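Local coordinates for protein EDTA monooxygenase (EDTA-degrading bacterium BNC1, PDB 5DQP) that probably oxidises the chelator EDTA with reduced flavin mononucleotide and molecular oxygen, as a monooxygenase of the bacterial luciferase-like family, at residues D367-W372 with D379-N384; Y413-S416 with E420-G423. All blocks are in the same frame, centred on the assembly; numbering follows the deposited sequence.

How the contacts relate
Contact 1 lies in the core and contact 2 at the surface, with centres about 19 Å apart and nearest atoms about 8 Å apart, so the two do not touch. They hold different elements and follow one another along the chain. Contact 1 packs helix 362-374 against strand 380-383 of the barrel through apolar side chains, with the ring of F381 as its centre. Contact 2 joins the loop after helix 390-405 to the short helix 418-421, and its chemistry is polar: a buried arginine, a backbone carbonyl, a carboxylate and a water. Both lie away from the predicted flavin-binding residues.

Contact 1: residues D367-W372 with D379-N384; sequences DRLIDW and DGFVIN
One face of the F381 ring is covered by the CD2 methyl of L369, while the CB of W372 comes in at the ring's edge, in its plane. The L369 CD2 lies 3.6 Å from the centroid of the F381 ring and only 5° off the ring normal, an almost vertical CH-pi contact that touches the whole ring rather than a single atom. At the edge, W372 CB stands 3.7 Å from F381 CZ. The far end of the ring also meets the helix backbone, F381 CZ lying 3.5 Å from L369 O, and F381 CE1 touches the L369 side chain, 3.8 Å from L369 CB. L369 swings its CG opposite its own carbonyl carbon (chi1 -61°), which carries CD2 from the flank of the helix over the ring. W372 sets its CB against F381, but its indole leads away from the strand; its side chain also touches L234 and A377. Because L369 and W372 are three residues apart, they share one side of the helix, L369 covering a face of the F381 ring and W372 meeting its edge. The fit is apolar and buried. Next along the strand, V382 packs on L264, S266 and W11, whereas I383 meets F395 of helix 390-405, which L369 touches as well. This is the inter-layer packing of a TIM barrel, the fold of luciferase-like monooxygenases, with the helix outside the barrel. Helix 362-374 follows the short strand 358-360 and leads into strand 380-383; both strands run parallel to strand 262-271. Strand 380-383 also runs parallel to the first strand, 7-11, with F381 hydrogen-bonded through its backbone to Y7 and V9. F381 thus packs helix 362-374 against the strand that closes the barrel between 262-271 and 7-11.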
ATOM      1  N   ASP A 367     -22.158  23.516 -17.341  1.00 21.34           N
ATOM      2  CA  ASP A 367     -22.442  23.703 -18.762  1.00 26.82           C
ATOM      3  C   ASP A 367     -21.266  23.280 -19.622  1.00 19.72           C
ATOM      4  O   ASP A 367     -21.456  22.633 -20.651  1.00 24.10           O
ATOM      5  CB  ASP A 367     -22.806  25.168 -19.064  1.00 23.99           C
ATOM      6  CG  ASP A 367     -24.093  25.600 -18.374  1.00 47.43           C
ATOM      7  OD1 ASP A 367     -24.720  24.733 -17.711  1.00 40.92           O
ATOM      8  OD2 ASP A 367     -24.462  26.797 -18.490  1.00 44.88           O
ATOM      9  N   ARG A 368     -20.044  23.639 -19.226  1.00 23.36           N
ATOM     10  CA  ARG A 368     -18.883  23.191 -19.995  1.00 22.92           C
ATOM     11  C   ARG A 368     -18.714  21.671 -19.921  1.00 20.48           C
ATOM     12  O   ARG A 368     -18.479  21.015 -20.943  1.00 22.32           O
ATOM     13  CB  ARG A 368     -17.618  23.903 -19.515  1.00 22.64           C
ATOM     14  CG  ARG A 368     -16.428  23.638 -20.447  1.00 28.12           C
ATOM     15  CD  ARG A 368     -15.126  24.159 -19.903  1.00 24.39           C
ATOM     16  NE  ARG A 368     -15.120  25.601 -19.672  1.00 21.00           N
ATOM     17  CZ  ARG A 368     -14.641  26.493 -20.538  1.00 25.76           C
ATOM     18  NH1 ARG A 368     -14.655  27.794 -20.239  1.00 28.21           N
ATOM     19  NH2 ARG A 368     -14.164  26.087 -21.712  1.00 27.60           N
ATOM     20  N   LEU A 369     -18.849  21.082 -18.731  1.00 18.77           N
ATOM     21  CA  LEU A 369     -18.738  19.624 -18.639  1.00 19.05           C
ATOM     22  C   LEU A 369     -19.758  18.936 -19.537  1.00 17.47           C
ATOM     23  O   LEU A 369     -19.420  18.010 -20.277  1.00 16.32           O
ATOM     24  CB  LEU A 369     -18.910  19.156 -17.196  1.00 16.30           C
ATOM     25  CG  LEU A 369     -17.833  19.733 -16.257  1.00 21.59           C
ATOM     26  CD1 LEU A 369     -17.889  19.098 -14.859  1.00 22.25           C
ATOM     27  CD2 LEU A 369     -16.448  19.592 -16.831  1.00 14.60           C
ATOM     28  N   ILE A 370     -21.023  19.360 -19.458  1.00 19.41           N
ATOM     29  CA  ILE A 370     -22.079  18.718 -20.234  1.00 15.72           C
ATOM     30  C   ILE A 370     -21.844  18.941 -21.716  1.00 22.00           C
ATOM     31  O   ILE A 370     -22.133  18.069 -22.546  1.00 20.07           O
ATOM     32  CB  ILE A 370     -23.460  19.254 -19.822  1.00 24.90           C
ATOM     33  CG1 ILE A 370     -23.797  18.879 -18.372  1.00 24.47           C
ATOM     34  CG2 ILE A 370     -24.535  18.764 -20.810  1.00 19.46           C
ATOM     35  CD1 ILE A 370     -25.156  19.448 -17.870  1.00 17.96           C
ATOM     36  N   ASP A 371     -21.326  20.114 -22.073  1.00 20.30           N
ATOM     37  CA  ASP A 371     -21.040  20.392 -23.471  1.00 21.88           C
ATOM     38  C   ASP A 371     -20.026  19.401 -24.023  1.00 24.05           C
ATOM     39  O   ASP A 371     -20.240  18.793 -25.081  1.00 21.81           O
ATOM     40  CB  ASP A 371     -20.528  21.827 -23.636  1.00 22.89           C
ATOM     41  CG  ASP A 371     -20.375  22.210 -25.115  1.00 30.92           C
ATOM     42  OD1 ASP A 371     -21.275  21.841 -25.903  1.00 29.82           O
ATOM     43  OD2 ASP A 371     -19.363  22.831 -25.505  1.00 34.29           O
ATOM     44  N   TRP A 372     -18.914  19.206 -23.306  1.00 21.36           N
ATOM     45  CA  TRP A 372     -17.912  18.248 -23.768  1.00 18.73           C
ATOM     46  C   TRP A 372     -18.472  16.838 -23.786  1.00 24.12           C
ATOM     47  O   TRP A 372     -18.303  16.096 -24.767  1.00 20.40           O
ATOM     48  CB  TRP A 372     -16.672  18.293 -22.882  1.00 18.51           C
ATOM     49  CG  TRP A 372     -15.678  19.354 -23.267  1.00 21.48           C
ATOM     50  CD1 TRP A 372     -15.905  20.695 -23.354  1.00 16.25           C
ATOM     51  CD2 TRP A 372     -14.288  19.160 -23.559  1.00 18.92           C
ATOM     52  NE1 TRP A 372     -14.741  21.353 -23.682  1.00 25.78           N
ATOM     53  CE2 TRP A 372     -13.735  20.433 -23.820  1.00 23.79           C
ATOM     54  CE3 TRP A 372     -13.464  18.037 -23.638  1.00 21.68           C
ATOM     55  CZ2 TRP A 372     -12.391  20.613 -24.142  1.00 20.43           C
ATOM     56  CZ3 TRP A 372     -12.128  18.208 -23.960  1.00 20.20           C
ATOM     57  CH2 TRP A 372     -11.601  19.493 -24.208  1.00 19.51           C
ATOM     58  N   ASP A 379     -15.779  11.115 -21.885  1.00 20.26           N
ATOM     59  CA  ASP A 379     -16.747  10.267 -21.197  1.00 21.52           C
ATOM     60  C   ASP A 379     -16.982  10.697 -19.747  1.00 17.12           C
ATOM     61  O   ASP A 379     -17.843  10.121 -19.071  1.00 22.38           O
ATOM     62  CB  ASP A 379     -16.293   8.800 -21.246  1.00 21.03           C
ATOM     63  CG  ASP A 379     -16.057   8.320 -22.682  1.00 29.43           C
ATOM     64  OD1 ASP A 379     -17.060   8.141 -23.411  1.00 33.68           O
ATOM     65  OD2 ASP A 379     -14.881   8.158 -23.095  1.00 28.51           O
ATOM     66  N   GLY A 380     -16.226  11.677 -19.276  1.00 19.25           N
ATOM     67  CA  GLY A 380     -16.274  12.138 -17.907  1.00 15.76           C
ATOM     68  C   GLY A 380     -15.006  12.930 -17.678  1.00 20.12           C
ATOM     69  O   GLY A 380     -14.295  13.241 -18.624  1.00 18.27           O
ATOM     70  N   PHE A 381     -14.726  13.244 -16.408  1.00 14.82           N
ATOM     71  CA  PHE A 381     -13.631  14.165 -16.130  1.00 16.34           C
ATOM     72  C   PHE A 381     -12.906  13.795 -14.849  1.00 18.95           C
ATOM     73  O   PHE A 381     -13.485  13.209 -13.936  1.00 19.08           O
ATOM     74  CB  PHE A 381     -14.120  15.629 -16.040  1.00 17.41           C
ATOM     75  CG  PHE A 381     -14.865  16.070 -17.273  1.00 22.81           C
ATOM     76  CD1 PHE A 381     -16.227  15.834 -17.394  1.00 16.56           C
ATOM     77  CD2 PHE A 381     -14.195  16.656 -18.326  1.00 22.45           C
ATOM     78  CE1 PHE A 381     -16.911  16.211 -18.527  1.00 21.96           C
ATOM     79  CE2 PHE A 381     -14.869  17.042 -19.457  1.00 17.34           C
ATOM     80  CZ  PHE A 381     -16.243  16.798 -19.557  1.00 19.57           C
ATOM     81  N   VAL A 382     -11.622  14.144 -14.809  1.00 16.28           N
ATOM     82  CA  VAL A 382     -10.824  14.133 -13.590  1.00 18.98           C
ATOM     83  C   VAL A 382     -10.784  15.562 -13.062  1.00 21.80           C
ATOM     84  O   VAL A 382     -10.266  16.464 -13.732  1.00 24.72           O
ATOM     85  CB  VAL A 382      -9.396  13.605 -13.835  1.00 23.53           C
ATOM     86  CG1 VAL A 382      -8.753  13.192 -12.506  1.00 23.87           C
ATOM     87  CG2 VAL A 382      -9.351  12.441 -14.888  1.00 22.02           C
ATOM     88  N   ILE A 383     -11.320  15.751 -11.866  1.00 18.26           N
ATOM     89  CA  ILE A 383     -11.390  17.043 -11.186  1.00 21.20           C
ATOM     90  C   ILE A 383     -10.169  17.186 -10.284  1.00 21.83           C
ATOM     91  O   ILE A 383      -9.984  16.406  -9.341  1.00 21.34           O
ATOM     92  CB  ILE A 383     -12.684  17.137 -10.358  1.00 19.77           C
ATOM     93  CG1 ILE A 383     -13.905  16.858 -11.231  1.00 21.84           C
ATOM     94  CG2 ILE A 383     -12.799  18.478  -9.626  1.00 22.38           C
ATOM     95  CD1 ILE A 383     -14.965  16.027 -10.479  1.00 29.78           C
ATOM     96  N   ASN A 384      -9.341  18.177 -10.567  1.00 21.59           N
ATOM     97  CA  ASN A 384      -8.080  18.402  -9.867  1.00 15.49           C
ATOM     98  C   ASN A 384      -8.272  19.652  -9.006  1.00 22.23           C
ATOM     99  O   ASN A 384      -7.988  20.767  -9.439  1.00 22.64           O
ATOM    100  CB  ASN A 384      -6.962  18.560 -10.891  1.00 22.83           C
ATOM    101  CG  ASN A 384      -5.569  18.393 -10.308  1.00 37.04           C
ATOM    102  OD1 ASN A 384      -5.396  18.067  -9.126  1.00 30.66           O
ATOM    103  ND2 ASN A 384      -4.550  18.601 -11.159  1.00 33.22           N
TER

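Contact 2: residues Y413-S416 with E420-G423; sequences YTES and ERLG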
ATOM      1  N   TYR A 413     -24.979   5.231  -5.481  1.00 24.55           N
ATOM      2  CA  TYR A 413     -24.077   4.150  -5.867  1.00 22.52           C
ATOM      3  C   TYR A 413     -24.910   2.893  -6.096  1.00 28.00           C
ATOM      4  O   TYR A 413     -25.389   2.280  -5.140  1.00 31.38           O
ATOM      5  CB  TYR A 413     -23.009   3.911  -4.806  1.00 20.38           C
ATOM      6  CG  TYR A 413     -21.940   4.986  -4.755  1.00 24.54           C
ATOM      7  CD1 TYR A 413     -21.087   5.224  -5.839  1.00 20.01           C
ATOM      8  CD2 TYR A 413     -21.776   5.741  -3.619  1.00 17.26           C
ATOM      9  CE1 TYR A 413     -20.088   6.218  -5.776  1.00 19.88           C
ATOM     10  CE2 TYR A 413     -20.809   6.741  -3.550  1.00 20.03           C
ATOM     11  CZ  TYR A 413     -19.970   6.971  -4.611  1.00 23.39           C
ATOM     12  OH  TYR A 413     -19.018   7.957  -4.463  1.00 20.97           O
ATOM     13  N   THR A 414     -25.067   2.492  -7.359  1.00 27.93           N
ATOM     14  CA  THR A 414     -25.850   1.301  -7.689  1.00 28.42           C
ATOM     15  C   THR A 414     -24.994   0.084  -8.048  1.00 30.85           C
ATOM     16  O   THR A 414     -25.540  -1.007  -8.241  1.00 34.18           O
ATOM     17  CB  THR A 414     -26.816   1.629  -8.825  1.00 26.92           C
ATOM     18  OG1 THR A 414     -26.090   2.266  -9.872  1.00 29.73           O
ATOM     19  CG2 THR A 414     -27.894   2.619  -8.331  1.00 25.56           C
ATOM     20  N   GLU A 415     -23.676   0.246  -8.130  1.00 25.03           N
ATOM     21  CA  GLU A 415     -22.737  -0.849  -8.273  1.00 25.75           C
ATOM     22  C   GLU A 415     -21.731  -0.725  -7.146  1.00 24.73           C
ATOM     23  O   GLU A 415     -21.385   0.380  -6.723  1.00 25.01           O
ATOM     24  CB  GLU A 415     -21.999  -0.816  -9.609  1.00 26.82           C
ATOM     25  CG  GLU A 415     -22.874  -0.811 -10.859  1.00 26.45           C
ATOM     26  CD  GLU A 415     -23.621   0.509 -11.066  1.00 29.51           C
ATOM     27  OE1 GLU A 415     -24.847   0.445 -11.290  1.00 33.23           O
ATOM     28  OE2 GLU A 415     -23.003   1.602 -11.008  1.00 27.02           O
ATOM     29  N   SER A 416     -21.263  -1.851  -6.643  1.00 25.15           N
ATOM     30  CA  SER A 416     -20.300  -1.775  -5.563  1.00 25.07           C
ATOM     31  C   SER A 416     -18.866  -2.003  -6.021  1.00 23.86           C
ATOM     32  O   SER A 416     -17.947  -1.833  -5.220  1.00 26.00           O
ATOM     33  CB  SER A 416     -20.670  -2.771  -4.448  1.00 27.44           C
ATOM     34  OG  SER A 416     -20.502  -4.106  -4.868  1.00 30.52           O
ATOM     35  N   GLU A 420     -17.609  -2.621 -12.411  1.00 21.45           N
ATOM     36  CA  GLU A 420     -19.027  -2.614 -12.783  1.00 26.16           C
ATOM     37  C   GLU A 420     -19.613  -1.205 -12.792  1.00 22.30           C
ATOM     38  O   GLU A 420     -20.433  -0.875 -13.654  1.00 22.38           O
ATOM     39  CB  GLU A 420     -19.818  -3.528 -11.837  1.00 31.08           C
ATOM     40  CG  GLU A 420     -19.393  -4.998 -11.968  1.00 40.71           C
ATOM     41  CD  GLU A 420     -19.957  -5.920 -10.883  1.00 60.11           C
ATOM     42  OE1 GLU A 420     -19.966  -5.520  -9.697  1.00 36.82           O
ATOM     43  OE2 GLU A 420     -20.372  -7.059 -11.219  1.00 51.18           O
ATOM     44  N   ARG A 421     -19.212  -0.354 -11.844  1.00 23.13           N
ATOM     45  CA  ARG A 421     -19.640   1.047 -11.873  1.00 23.84           C
ATOM     46  C   ARG A 421     -19.304   1.717 -13.210  1.00 23.49           C
ATOM     47  O   ARG A 421     -20.113   2.467 -13.776  1.00 23.70           O
ATOM     48  CB  ARG A 421     -18.986   1.799 -10.706  1.00 20.74           C
ATOM     49  CG  ARG A 421     -19.353   3.296 -10.632  1.00 24.32           C
ATOM     50  CD  ARG A 421     -18.938   3.884  -9.303  1.00 21.39           C
ATOM     51  NE  ARG A 421     -19.386   3.066  -8.177  1.00 18.84           N
ATOM     52  CZ  ARG A 421     -18.732   2.982  -7.025  1.00 22.12           C
ATOM     53  NH1 ARG A 421     -17.610   3.677  -6.863  1.00 17.57           N
ATOM     54  NH2 ARG A 421     -19.198   2.226  -6.032  1.00 21.49           N
ATOM     55  N   LEU A 422     -18.116   1.438 -13.739  1.00 21.97           N
ATOM     56  CA  LEU A 422     -17.649   2.041 -14.985  1.00 23.59           C
ATOM     57  C   LEU A 422     -18.217   1.382 -16.239  1.00 25.47           C
ATOM     58  O   LEU A 422     -17.949   1.869 -17.338  1.00 25.79           O
ATOM     59  CB  LEU A 422     -16.119   1.988 -15.031  1.00 20.81           C
ATOM     60  CG  LEU A 422     -15.507   2.830 -13.917  1.00 20.48           C
ATOM     61  CD1 LEU A 422     -13.998   2.802 -14.017  1.00 20.87           C
ATOM     62  CD2 LEU A 422     -16.023   4.248 -14.063  1.00 22.59           C
ATOM     63  N   GLY A 423     -18.973   0.289 -16.112  1.00 24.70           N
ATOM     64  CA  GLY A 423     -19.569  -0.322 -17.282  1.00 22.97           C
ATOM     65  C   GLY A 423     -18.589  -1.077 -18.144  1.00 27.41           C
ATOM     66  O   GLY A 423     -18.838  -1.247 -19.333  1.00 31.71           O
TER
HETATM   67  O   HOH W   1     -22.306   2.939  -8.843  1.00 25.57           O
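R421 directs CG opposite its backbone N (chi1 180°), runs out straight, then bends at chi3, which brings its guanidinium against Y413 and E415. E415 in turn folds at chi2, curling its carboxylate back along the arginine, with E415 OE2 3.5 Å from R421 CA. The guanidinium has Y413 CD1 over one face, 3.5 Å from R421 CZ; ring and guanidinium planes are 43° apart, too inclined for a flat stack. At its edge, R421 NH2 donates to E415 O over 2.9 Å, a nearly straight bond (163° at the hydrogen) lying in the guanidinium plane. A water links the remaining groups: R421 NE (3.0 Å) and the backbone N of E415 both donate to it, and it donates to E415 OE2 at 2.6 Å. Carboxylate and guanidinium therefore meet through this water, with E415 OE2 4.8 Å from R421 NE. The carboxylate is also held by T414, whose OG1 donates to E415 OE1 from above the carboxylate plane. The loop thus folds back on helix 418-421, which closes with a Schellman motif: G423 has positive phi, and one of the motif's bonds runs from G423 N to E420 O. Further bonds of R421 tie this surface turn to the body of the chain, NH2 to D88 O and NH1 to D51 O, while Y413 OH bonds to I50 O. Replacing R421 by an alanine is likely to cost E415 O its NH2 donor and the water one of its two donors, leave D88 O and D51 O without this partner, and open a gap beside the Y413 ring. E420 packs its CB at 4.1 Å from E415 CB, its OE1 bonding to T417 OG1 beside it.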